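Local coordinates for protein dihydropyrimidinase (Brevibacillus agri, PDB 3SFW) that probably opens the ring of dihydropyrimidines by zinc-dependent amide hydrolysis, as a member of the amidohydrolase family, at residues E41-T46 against I393-P398; D72-G77 against T87-F92; K79-G84 against A116-G121; V427-V430 against A435-V438. All blocks are in the same frame, centred on the assembly; numbering follows the deposited sequence.

Interaction 1: E41-T46 against I393-P398; sequences EVIDAT and IVLFDP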
loop_
_atom_site.group_PDB
_atom_site.type_symbol
_atom_site.label_atom_id
_atom_site.label_comp_id
_atom_site.label_asym_id
_atom_site.label_seq_id
_atom_site.Cartn_x
_atom_site.Cartn_y
_atom_site.Cartn_z
ATOM N N GLU A 41 49.133 -4.859 29.295
ATOM C CA GLU A 41 49.764 -4.359 28.060
ATOM C C GLU A 41 48.989 -3.138 27.541
ATOM O O GLU A 41 47.777 -3.241 27.290
ATOM C CB GLU A 41 49.780 -5.438 26.984
ATOM C CG GLU A 41 50.433 -4.943 25.657
ATOM C CD GLU A 41 50.368 -5.944 24.510
ATOM O OE1 GLU A 41 49.599 -6.942 24.572
ATOM O OE2 GLU A 41 51.039 -5.679 23.496
ATOM N N VAL A 42 49.668 -1.998 27.395
ATOM C CA VAL A 42 49.002 -0.784 26.910
ATOM C C VAL A 42 48.921 -0.813 25.384
ATOM O O VAL A 42 49.929 -0.997 24.705
ATOM C CB VAL A 42 49.672 0.532 27.422
ATOM C CG1 VAL A 42 49.103 1.754 26.715
ATOM C CG2 VAL A 42 49.494 0.686 28.943
ATOM N N ILE A 43 47.699 -0.697 24.853
ATOM C CA ILE A 43 47.473 -0.597 23.410
ATOM C C ILE A 43 47.000 0.820 23.124
ATOM O O ILE A 43 45.952 1.272 23.645
ATOM C CB ILE A 43 46.332 -1.575 22.945
ATOM C CG1 ILE A 43 46.542 -3.011 23.455
ATOM C CG2 ILE A 43 46.163 -1.554 21.430
ATOM C CD1 ILE A 43 47.903 -3.543 23.277
ATOM N N ASP A 44 47.758 1.529 22.310
ATOM C CA ASP A 44 47.436 2.915 21.995
ATOM C C ASP A 44 46.410 3.036 20.844
ATOM O O ASP A 44 46.712 2.709 19.695
ATOM C CB ASP A 44 48.742 3.650 21.654
ATOM C CG ASP A 44 48.539 5.120 21.371
ATOM O OD1 ASP A 44 47.402 5.615 21.452
ATOM O OD2 ASP A 44 49.533 5.804 21.059
ATOM N N ALA A 45 45.187 3.486 21.167
ATOM C CA ALA A 45 44.116 3.624 20.162
ATOM C C ALA A 45 43.814 5.077 19.808
ATOM O O ALA A 45 42.760 5.381 19.260
ATOM C CB ALA A 45 42.828 2.902 20.637
ATOM N N THR A 46 44.803 5.966 20.000
ATOM C CA THR A 46 44.665 7.354 19.573
ATOM C C THR A 46 44.269 7.448 18.113
ATOM O O THR A 46 44.910 6.831 17.235
ATOM C CB THR A 46 46.022 8.164 19.796
ATOM O OG1 THR A 46 46.426 8.057 21.157
ATOM C CG2 THR A 46 45.834 9.641 19.470
ATOM N N ILE A 393 37.095 -7.003 19.270
ATOM C CA ILE A 393 37.151 -5.576 19.113
ATOM C C ILE A 393 38.005 -5.234 17.891
ATOM O O ILE A 393 39.047 -5.849 17.655
ATOM C CB ILE A 393 37.782 -4.936 20.388
ATOM C CG1 ILE A 393 36.861 -5.203 21.576
ATOM C CG2 ILE A 393 38.025 -3.358 20.180
ATOM C CD1 ILE A 393 37.474 -4.810 22.920
ATOM N N VAL A 394 37.574 -4.215 17.151
ATOM C CA VAL A 394 38.324 -3.721 15.994
ATOM C C VAL A 394 38.820 -2.319 16.288
ATOM O O VAL A 394 38.041 -1.456 16.723
ATOM C CB VAL A 394 37.428 -3.699 14.742
ATOM C CG1 VAL A 394 38.182 -3.097 13.561
ATOM C CG2 VAL A 394 36.975 -5.124 14.418
ATOM N N LEU A 395 40.119 -2.073 16.046
ATOM C CA LEU A 395 40.630 -0.728 16.061
ATOM C C LEU A 395 40.585 -0.212 14.630
ATOM O O LEU A 395 41.235 -0.789 13.744
ATOM C CB LEU A 395 42.088 -0.720 16.574
ATOM C CG LEU A 395 42.332 -1.219 18.007
ATOM C CD1 LEU A 395 43.690 -0.718 18.525
ATOM C CD2 LEU A 395 41.259 -0.898 18.924
ATOM N N PHE A 396 39.741 0.807 14.387
ATOM C CA PHE A 396 39.404 1.229 13.017
ATOM C C PHE A 396 39.798 2.702 12.833
ATOM O O PHE A 396 39.440 3.571 13.668
ATOM C CB PHE A 396 37.884 1.054 12.806
ATOM C CG PHE A 396 37.430 1.346 11.410
ATOM C CD1 PHE A 396 37.472 0.343 10.420
ATOM C CD2 PHE A 396 36.860 2.581 11.100
ATOM C CE1 PHE A 396 37.039 0.610 9.121
ATOM C CE2 PHE A 396 36.372 2.834 9.805
ATOM C CZ PHE A 396 36.454 1.853 8.828
ATOM N N ASP A 397 40.621 2.975 11.814
ATOM C CA ASP A 397 41.037 4.344 11.504
ATOM C C ASP A 397 40.188 4.940 10.382
ATOM O O ASP A 397 40.275 4.547 9.231
ATOM C CB ASP A 397 42.539 4.400 11.162
ATOM C CG ASP A 397 43.056 5.823 10.970
ATOM O OD1 ASP A 397 42.241 6.732 10.762
ATOM O OD2 ASP A 397 44.306 6.026 11.016
ATOM N N PRO A 398 39.252 5.828 10.749
ATOM C CA PRO A 398 38.253 6.291 9.772
ATOM C C PRO A 398 38.843 7.276 8.725
ATOM O O PRO A 398 38.180 7.609 7.735
ATOM C CB PRO A 398 37.215 6.997 10.662
ATOM C CG PRO A 398 38.050 7.517 11.840
ATOM C CD PRO A 398 39.100 6.470 12.077
#
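No ring or amide plane enters the meeting of Leu395 with Ile43 and Ala45; the flat group beside it is the carboxylate of Asp44, whose CB points away from strand 393-403. Its OD1 takes two donors from different directions: Thr46 OG1, at 2.6 Å, lies on the syn lone pair, whereas Thr46 N, at 3.0 Å, comes from above the carboxylate plane, 36° out of it. The second bond makes an Asx turn spanning Asp44 to Thr46 just after strand 41-44; within it Ala45 points its CB toward Leu395.

Between the segments the touching is done by methyl groups. Ile43 CG2 lies 3.9 Å from Leu395 CD1, and the two side chains cross at about a right angle. With chi1 of -50°, this methyl stands anti to the backbone N of Ile43 while the CG1 branch continues elsewhere, its CD1 packing on Phe436. Ala45 CB is 4.3 Å from the same Leu395 CD1. Tyr48 and Leu50 also touch Leu395.

Strand 41-44 pairs with 2-6, Ile43 bonding to Trp4 and Arg6, whereas 393-403 lies between 49-59 and 422-432; the sheets are therefore separate, consistent with the beta-sandwich domain of this family. The 6.9 Å between the CA atoms of Ala45 and Leu395 agrees with side-chain packing between sheets. All three touching residues are buried and apolar, and the contact between the two segments is van der Waals and hydrophobic in kind.

Interaction 2: D72-G77 against T87-F92; sequences DNFFTG and TSIVDF
Phe74 and Asp91 reach each other from opposite directions: a chi1 of -87° swings the ring of Phe74 from the first turn of helix 74-83 toward strand 86-93, while Asp91 holds CG anti to its backbone N (chi1 -165°) and sends its carboxylate to meet it. The ring's leading atom, Phe74 CZ, is 3.6 Å from Asp91 CG and 3.7 Å from Asp91 OD1. Asp91 CG lies obliquely to the ring, neither over its face nor at its edge; the ring and carboxylate planes are 56° apart. The neighbouring ring atom, Phe74 CE2, touches the methyl CD1 of Ile89 at 4.1 Å, so the outer part of the ring bridges two residues whose side chains leave the same side of the strand.

Both oxygens of the buried Asp91 carboxylate have partners elsewhere: OD2 takes Thr59 OG1 and Leu61 N, OD1 takes Trp108 NE1. Thr59 and Leu61 flank His60, a zinc ligand, and the Asp91 side chain is about 9 Å from a zinc ion, which suggests a second-shell position. At the helix start, Thr76 OG1 donates to Asp72 OD1 at 2.6 Å and accepts a bond from Asn73 N, tying the first turn to the preceding loop.

Helix 74-83 links the parallel neighbouring strands 49-59 and 86-93 in a beta-alpha-beta crossover, and Phe74 lies between helix and strands, touching Phe122 of strand 119-124 and Lys111 and Ala112 of helix 101-112.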
loop_
_atom_site.group_PDB
_atom_site.type_symbol
_atom_site.label_atom_id
_atom_site.label_comp_id
_atom_site.label_asym_id
_atom_site.label_seq_id
_atom_site.Cartn_x
_atom_site.Cartn_y
_atom_site.Cartn_z
ATOM N N ASP A 72 37.761 -19.957 -0.822
ATOM C CA ASP A 72 38.246 -19.800 0.554
ATOM C C ASP A 72 37.778 -20.976 1.375
ATOM O O ASP A 72 36.606 -21.333 1.307
ATOM C CB ASP A 72 37.661 -18.523 1.207
ATOM C CG ASP A 72 38.506 -17.278 0.933
ATOM O OD1 ASP A 72 39.753 -17.338 0.997
ATOM O OD2 ASP A 72 37.889 -16.214 0.744
ATOM N N ASN A 73 38.674 -21.545 2.180
ATOM C CA ASN A 73 38.255 -22.525 3.179
ATOM C C ASN A 73 38.124 -21.836 4.530
ATOM O O ASN A 73 38.066 -20.600 4.593
ATOM C CB ASN A 73 39.238 -23.716 3.224
ATOM C CG ASN A 73 40.679 -23.316 3.602
ATOM O OD1 ASN A 73 41.629 -24.138 3.487
ATOM N ND2 ASN A 73 40.869 -22.114 4.033
ATOM N N PHE A 74 37.947 -22.610 5.603
ATOM C CA PHE A 74 37.737 -21.959 6.907
ATOM C C PHE A 74 38.940 -21.202 7.388
ATOM O O PHE A 74 38.788 -20.193 8.044
ATOM C CB PHE A 74 37.224 -22.929 7.974
ATOM C CG PHE A 74 35.734 -23.044 7.975
ATOM C CD1 PHE A 74 35.089 -23.791 6.984
ATOM C CD2 PHE A 74 34.968 -22.356 8.930
ATOM C CE1 PHE A 74 33.682 -23.888 6.912
ATOM C CE2 PHE A 74 33.547 -22.370 8.834
ATOM C CZ PHE A 74 32.900 -23.164 7.858
ATOM N N PHE A 75 40.153 -21.622 6.984
ATOM C CA PHE A 75 41.342 -20.862 7.356
ATOM C C PHE A 75 41.401 -19.518 6.577
ATOM O O PHE A 75 41.483 -18.455 7.178
ATOM C CB PHE A 75 42.631 -21.685 7.101
ATOM C CG PHE A 75 43.894 -20.945 7.429
ATOM C CD1 PHE A 75 44.785 -20.621 6.410
ATOM C CD2 PHE A 75 44.125 -20.466 8.713
ATOM C CE1 PHE A 75 45.952 -19.893 6.672
ATOM C CE2 PHE A 75 45.315 -19.733 9.008
ATOM C CZ PHE A 75 46.213 -19.435 7.961
ATOM N N THR A 76 41.479 -19.587 5.254
ATOM C CA THR A 76 41.681 -18.345 4.475
ATOM C C THR A 76 40.465 -17.420 4.596
ATOM O O THR A 76 40.623 -16.187 4.596
ATOM C CB THR A 76 42.038 -18.569 2.987
ATOM O OG1 THR A 76 40.952 -19.199 2.307
ATOM C CG2 THR A 76 43.369 -19.469 2.837
ATOM N N GLY A 77 39.269 -18.013 4.631
ATOM C CA GLY A 77 38.058 -17.189 4.691
ATOM C C GLY A 77 37.946 -16.442 6.022
ATOM O O GLY A 77 37.552 -15.258 6.048
ATOM N N THR A 87 34.912 -10.455 13.232
ATOM C CA THR A 87 35.444 -11.359 14.231
ATOM C C THR A 87 34.632 -12.667 14.463
ATOM O O THR A 87 35.094 -13.567 15.210
ATOM C CB THR A 87 35.686 -10.634 15.586
ATOM O OG1 THR A 87 34.478 -9.977 15.973
ATOM C CG2 THR A 87 36.789 -9.587 15.460
ATOM N N SER A 88 33.396 -12.744 13.928
ATOM C CA SER A 88 32.607 -13.977 14.005
ATOM C C SER A 88 31.888 -14.143 12.691
ATOM O O SER A 88 31.507 -13.135 12.048
ATOM C CB SER A 88 31.549 -13.843 15.126
ATOM O OG SER A 88 32.191 -14.028 16.351
ATOM N N ILE A 89 31.686 -15.393 12.273
ATOM C CA ILE A 89 30.885 -15.682 11.109
ATOM C C ILE A 89 29.838 -16.724 11.439
ATOM O O ILE A 89 29.977 -17.477 12.431
ATOM C CB ILE A 89 31.750 -16.270 9.912
ATOM C CG1 ILE A 89 32.437 -17.592 10.327
ATOM C CG2 ILE A 89 32.809 -15.249 9.446
ATOM C CD1 ILE A 89 33.066 -18.304 9.138
ATOM N N VAL A 90 28.795 -16.784 10.611
ATOM C CA VAL A 90 27.840 -17.867 10.745
ATOM C C VAL A 90 27.661 -18.426 9.357
ATOM O O VAL A 90 27.220 -17.701 8.416
ATOM C CB VAL A 90 26.477 -17.416 11.349
ATOM C CG1 VAL A 90 25.683 -18.680 11.789
ATOM C CG2 VAL A 90 26.720 -16.478 12.600
ATOM N N ASP A 91 28.136 -19.664 9.195
ATOM C CA ASP A 91 28.262 -20.287 7.872
ATOM C C ASP A 91 27.118 -21.279 7.618
ATOM O O ASP A 91 26.626 -21.922 8.544
ATOM C CB ASP A 91 29.614 -21.029 7.858
ATOM C CG ASP A 91 30.060 -21.407 6.460
ATOM O OD1 ASP A 91 29.705 -22.512 6.019
ATOM O OD2 ASP A 91 30.759 -20.561 5.820
ATOM N N PHE A 92 26.699 -21.414 6.356
ATOM C CA PHE A 92 25.640 -22.369 6.009
ATOM C C PHE A 92 26.102 -23.828 5.848
ATOM O O PHE A 92 26.693 -24.211 4.807
ATOM C CB PHE A 92 24.916 -21.879 4.733
ATOM C CG PHE A 92 24.090 -20.648 4.969
ATOM C CD1 PHE A 92 24.594 -19.374 4.705
ATOM C CD2 PHE A 92 22.808 -20.764 5.444
ATOM C CE1 PHE A 92 23.848 -18.250 4.919
ATOM C CE2 PHE A 92 22.042 -19.625 5.695
ATOM C CZ PHE A 92 22.583 -18.355 5.453
#

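Interaction 3: K79-G84 against A116-G121; sequences KAAAFG and AVIDYG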
loop_
_atom_site.group_PDB
_atom_site.type_symbol
_atom_site.label_atom_id
_atom_site.label_comp_id
_atom_site.label_asym_id
_atom_site.label_seq_id
_atom_site.Cartn_x
_atom_site.Cartn_y
_atom_site.Cartn_z
ATOM N N LYS A 79 40.507 -15.727 7.963
ATOM C CA LYS A 79 41.610 -14.770 8.049
ATOM C C LYS A 79 41.227 -13.493 7.273
ATOM O O LYS A 79 41.475 -12.363 7.730
ATOM C CB LYS A 79 42.930 -15.372 7.517
ATOM C CG LYS A 79 44.079 -14.429 7.542
ATOM C CD LYS A 79 45.427 -15.226 7.532
ATOM C CE LYS A 79 45.455 -16.187 6.329
ATOM N NZ LYS A 79 45.672 -15.509 5.040
ATOM N N ALA A 80 40.606 -13.671 6.105
ATOM C CA ALA A 80 40.201 -12.538 5.286
ATOM C C ALA A 80 39.102 -11.724 6.021
ATOM O O ALA A 80 39.125 -10.510 6.046
ATOM C CB ALA A 80 39.676 -13.051 3.938
ATOM N N ALA A 81 38.180 -12.421 6.666
ATOM C CA ALA A 81 37.144 -11.741 7.467
ATOM C C ALA A 81 37.822 -10.879 8.525
ATOM O O ALA A 81 37.461 -9.704 8.704
ATOM C CB ALA A 81 36.226 -12.783 8.154
ATOM N N ALA A 82 38.800 -11.450 9.224
ATOM C CA ALA A 82 39.468 -10.705 10.310
ATOM C C ALA A 82 40.204 -9.475 9.748
ATOM O O ALA A 82 40.119 -8.378 10.302
ATOM C CB ALA A 82 40.467 -11.621 11.076
ATOM N N PHE A 83 40.907 -9.630 8.623
ATOM C CA PHE A 83 41.557 -8.446 8.057
ATOM C C PHE A 83 40.513 -7.367 7.737
ATOM O O PHE A 83 40.886 -6.208 7.570
ATOM C CB PHE A 83 42.358 -8.798 6.813
ATOM C CG PHE A 83 43.773 -9.240 7.121
ATOM C CD1 PHE A 83 44.116 -10.599 7.042
ATOM C CD2 PHE A 83 44.758 -8.301 7.464
ATOM C CE1 PHE A 83 45.438 -11.009 7.262
ATOM C CE2 PHE A 83 46.081 -8.704 7.761
ATOM C CZ PHE A 83 46.429 -10.053 7.618
ATOM N N GLY A 84 39.282 -7.814 7.422
ATOM C CA GLY A 84 38.172 -6.943 7.033
ATOM C C GLY A 84 37.342 -6.423 8.208
ATOM O O GLY A 84 36.357 -5.720 7.996
ATOM N N ALA A 116 39.759 -22.450 11.527
ATOM C CA ALA A 116 39.232 -21.067 11.730
ATOM C C ALA A 116 40.093 -20.220 12.682
ATOM O O ALA A 116 40.635 -20.770 13.686
ATOM C CB ALA A 116 37.753 -21.161 12.296
ATOM N N VAL A 117 40.328 -18.951 12.322
ATOM C CA VAL A 117 41.181 -18.067 13.125
ATOM C C VAL A 117 40.328 -17.137 13.966
ATOM O O VAL A 117 40.839 -16.499 14.881
ATOM C CB VAL A 117 42.161 -17.250 12.269
ATOM C CG1 VAL A 117 42.956 -18.205 11.325
ATOM C CG2 VAL A 117 41.437 -16.179 11.433
ATOM N N ILE A 118 39.023 -17.126 13.684
ATOM C CA ILE A 118 38.069 -16.407 14.534
ATOM C C ILE A 118 36.831 -17.261 14.699
ATOM O O ILE A 118 36.740 -18.384 14.170
ATOM C CB ILE A 118 37.676 -15.020 13.946
ATOM C CG1 ILE A 118 37.446 -15.118 12.453
ATOM C CG2 ILE A 118 38.803 -14.014 14.118
ATOM C CD1 ILE A 118 36.115 -15.050 12.005
ATOM N N ASP A 119 35.887 -16.796 15.531
ATOM C CA ASP A 119 34.820 -17.656 15.990
ATOM C C ASP A 119 33.739 -17.855 14.928
ATOM O O ASP A 119 33.590 -17.017 14.029
ATOM C CB ASP A 119 34.196 -17.105 17.263
ATOM C CG ASP A 119 35.119 -17.258 18.454
ATOM O OD1 ASP A 119 36.259 -17.762 18.238
ATOM O OD2 ASP A 119 34.744 -16.891 19.588
ATOM N N TYR A 120 32.997 -18.960 15.028
ATOM C CA TYR A 120 32.048 -19.322 13.955
ATOM C C TYR A 120 30.850 -20.040 14.536
ATOM O O TYR A 120 30.992 -20.900 15.439
ATOM C CB TYR A 120 32.715 -20.204 12.872
ATOM C CG TYR A 120 33.387 -21.457 13.429
ATOM C CD1 TYR A 120 34.689 -21.397 13.979
ATOM C CD2 TYR A 120 32.720 -22.709 13.386
ATOM C CE1 TYR A 120 35.274 -22.541 14.597
ATOM C CE2 TYR A 120 33.295 -23.840 13.971
ATOM C CZ TYR A 120 34.580 -23.764 14.530
ATOM O OH TYR A 120 35.124 -24.906 15.107
ATOM N N GLY A 121 29.695 -19.818 13.917
ATOM C CA GLY A 121 28.570 -20.667 14.171
ATOM C C GLY A 121 28.140 -21.261 12.862
ATOM O O GLY A 121 28.732 -20.945 11.790
#
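The last turns of helix 74-83 run past the loop at 116-118 that leads into strand 119-124, with Lys79 and Val117 the nearest residues, their CA atoms 6.1 Å apart. One turn further on, the CA atoms of Ala82 and Ile118 are 7.2 Å apart. Helical bonding persists to the end: Phe83 N bonds to Lys79 O at 2.9 Å, and Gly84 N to Ala80 O with a second, weak bond to Ala81 O. No hydrogen bond joins the two segments.

Val117 makes the tightest approach. A chi1 of -52° sets its CG1 anti to the carbonyl carbon and leaves CG2 between N and carbonyl carbon, where it presses on the helix backbone, 3.6 Å from Lys79 N and 3.7 Å from Lys79 CA. The long side chain of Lys79 then leads away, so only its root borders the valine. Ile118 divides its two branches between successive alanines: CG2 meets Ala82 CB at 4.2 Å, and CD1 approaches Ala81 CB at 4.5 Å, a looser touch. The small alanine side chains probably allow the loop to lie this close. Beside the contact, Thr78 OG1 is hydrogen-bonded to Val117 N, and Val437 touches Ala82, Val117 and Ile118.

Helix 74-83 precedes strand 86-93, which pairs in parallel with 119-124; this matches the alpha/beta barrel of the amidohydrolase family, where the helix ends lie at the N-terminal ends of the strands.

Interaction 4: V427-V430 against A435-V438; sequences VISV and AFVV
Val430 and Val438 form an antiparallel hydrogen-bonded pair, their CA atoms 4.9 Å apart, in the hairpin of strands 422-432 and 435-439.

The paired valines lie on the same side of the sheet and cross at a slant. Val430 CG2, placed anti to the carbonyl carbon while CG1 is anti to the backbone N (chi1 178°), comes 4.0 Å from Val438 CB. Val438 CG1 comes within 3.8 Å of Ile428 O. Ser429 CB sits at the edge of the Phe436 ring, near its plane and 4.0 Å from CE2, while the hydroxyl of Ser429 is hydrogen-bonded to Asn440 N. Val437 packs on Ala82 and Val438 on Phe83, both of helix 74-83.

Val430 N donates to Val438 O at 2.8 Å and 168°, although the donor stands 31° off the carbonyl plane. In return Val430 O receives Val437 N at 2.7 Å, nearly in line with the C=O bond, and also Val438 N through a weak bond of 3.3 Å. Two consecutive residues thus face one, a classic beta bulge, and the chain turns a corner there. A second classic bulge lies on the other side of strand 422-432, where Ile428 and Ser429 both face Leu395.

Two acceptors, Val430 O and Val438 O, lie 3.3 Å apart, a probably unfavourable approach. Against it, Val430 O has one strong and one weak N-H donor and, separately, a CA-H...O contact from Phe436 CA, so the polar backbone of the bulge can lie among valines and Phe436.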
loop_
_atom_site.group_PDB
_atom_site.type_symbol
_atom_site.label_atom_id
_atom_site.label_comp_id
_atom_site.label_asym_id
_atom_site.label_seq_id
_atom_site.Cartn_x
_atom_site.Cartn_y
_atom_site.Cartn_z
ATOM N N VAL A 427 40.989 -1.048 8.696
ATOM C CA VAL A 427 41.059 -1.947 9.872
ATOM C C VAL A 427 42.512 -2.128 10.319
ATOM O O VAL A 427 43.344 -2.702 9.579
ATOM C CB VAL A 427 40.409 -3.309 9.531
ATOM C CG1 VAL A 427 40.579 -4.311 10.681
ATOM C CG2 VAL A 427 38.880 -3.086 9.205
ATOM N N ILE A 428 42.849 -1.556 11.469
ATOM C CA ILE A 428 44.253 -1.562 11.910
ATOM C C ILE A 428 44.580 -2.811 12.710
ATOM O O ILE A 428 45.537 -3.520 12.385
ATOM C CB ILE A 428 44.586 -0.314 12.742
ATOM C CG1 ILE A 428 44.218 0.955 11.942
ATOM C CG2 ILE A 428 46.072 -0.353 13.270
ATOM C CD1 ILE A 428 44.908 1.068 10.563
ATOM N N SER A 429 43.816 -3.061 13.782
ATOM C CA SER A 429 44.029 -4.243 14.613
ATOM C C SER A 429 42.696 -4.894 14.964
ATOM O O SER A 429 41.676 -4.213 15.003
ATOM C CB SER A 429 44.777 -3.854 15.876
ATOM O OG SER A 429 46.036 -3.316 15.485
ATOM N N VAL A 430 42.727 -6.205 15.194
ATOM C CA VAL A 430 41.515 -6.994 15.435
ATOM C C VAL A 430 41.807 -7.974 16.554
ATOM O O VAL A 430 42.739 -8.793 16.459
ATOM C CB VAL A 430 41.104 -7.761 14.173
ATOM C CG1 VAL A 430 39.858 -8.637 14.424
ATOM C CG2 VAL A 430 40.886 -6.797 13.004
ATOM N N ALA A 435 42.648 -11.923 22.303
ATOM C CA ALA A 435 43.928 -12.159 21.618
ATOM C C ALA A 435 43.933 -11.478 20.269
ATOM O O ALA A 435 42.966 -11.574 19.510
ATOM C CB ALA A 435 44.210 -13.700 21.458
ATOM N N PHE A 436 45.068 -10.890 19.901
ATOM C CA PHE A 436 45.166 -10.264 18.580
ATOM C C PHE A 436 45.104 -11.317 17.492
ATOM O O PHE A 436 45.755 -12.384 17.621
ATOM C CB PHE A 436 46.471 -9.504 18.441
ATOM C CG PHE A 436 46.466 -8.167 19.122
ATOM C CD1 PHE A 436 47.128 -8.002 20.332
ATOM C CD2 PHE A 436 45.827 -7.077 18.526
ATOM C CE1 PHE A 436 47.098 -6.762 20.977
ATOM C CE2 PHE A 436 45.807 -5.851 19.128
ATOM C CZ PHE A 436 46.464 -5.672 20.339
ATOM N N VAL A 437 44.342 -11.015 16.436
ATOM C CA VAL A 437 44.301 -11.840 15.197
ATOM C C VAL A 437 45.049 -11.063 14.109
ATOM O O VAL A 437 45.864 -11.618 13.333
ATOM C CB VAL A 437 42.814 -12.080 14.728
ATOM C CG1 VAL A 437 42.778 -12.972 13.414
ATOM C CG2 VAL A 437 42.030 -12.792 15.896
ATOM N N VAL A 438 44.728 -9.773 14.015
ATOM C CA VAL A 438 45.469 -8.840 13.176
ATOM C C VAL A 438 46.002 -7.728 14.093
ATOM O O VAL A 438 45.297 -7.235 14.988
ATOM C CB VAL A 438 44.497 -8.225 12.101
ATOM C CG1 VAL A 438 45.202 -7.115 11.289
ATOM C CG2 VAL A 438 43.957 -9.326 11.179
#

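Along the chain, interactions 2 and 3 alternate their segments within the loop that interaction 1 closes; interaction 4 follows after 393-398. Interactions 2 and 3, with centres about 6 Å apart, share helix 74-83 and the neighbouring strands 86-93 and 119-124, and make up the barrel side of the set. Interactions 1 and 4, centres about 9 Å apart, use the adjacent strands 393-403 and 422-432, which pair through backbone hydrogen bonds. Interactions 3 and 4, centres about 11 Å apart, touch where Ala82 O meets Val430 CG2. The series therefore passes from near the zinc site, across helix 74-83, to the outlying beta sheets, consistent with a barrel joined to the beta-sandwich domain of this family.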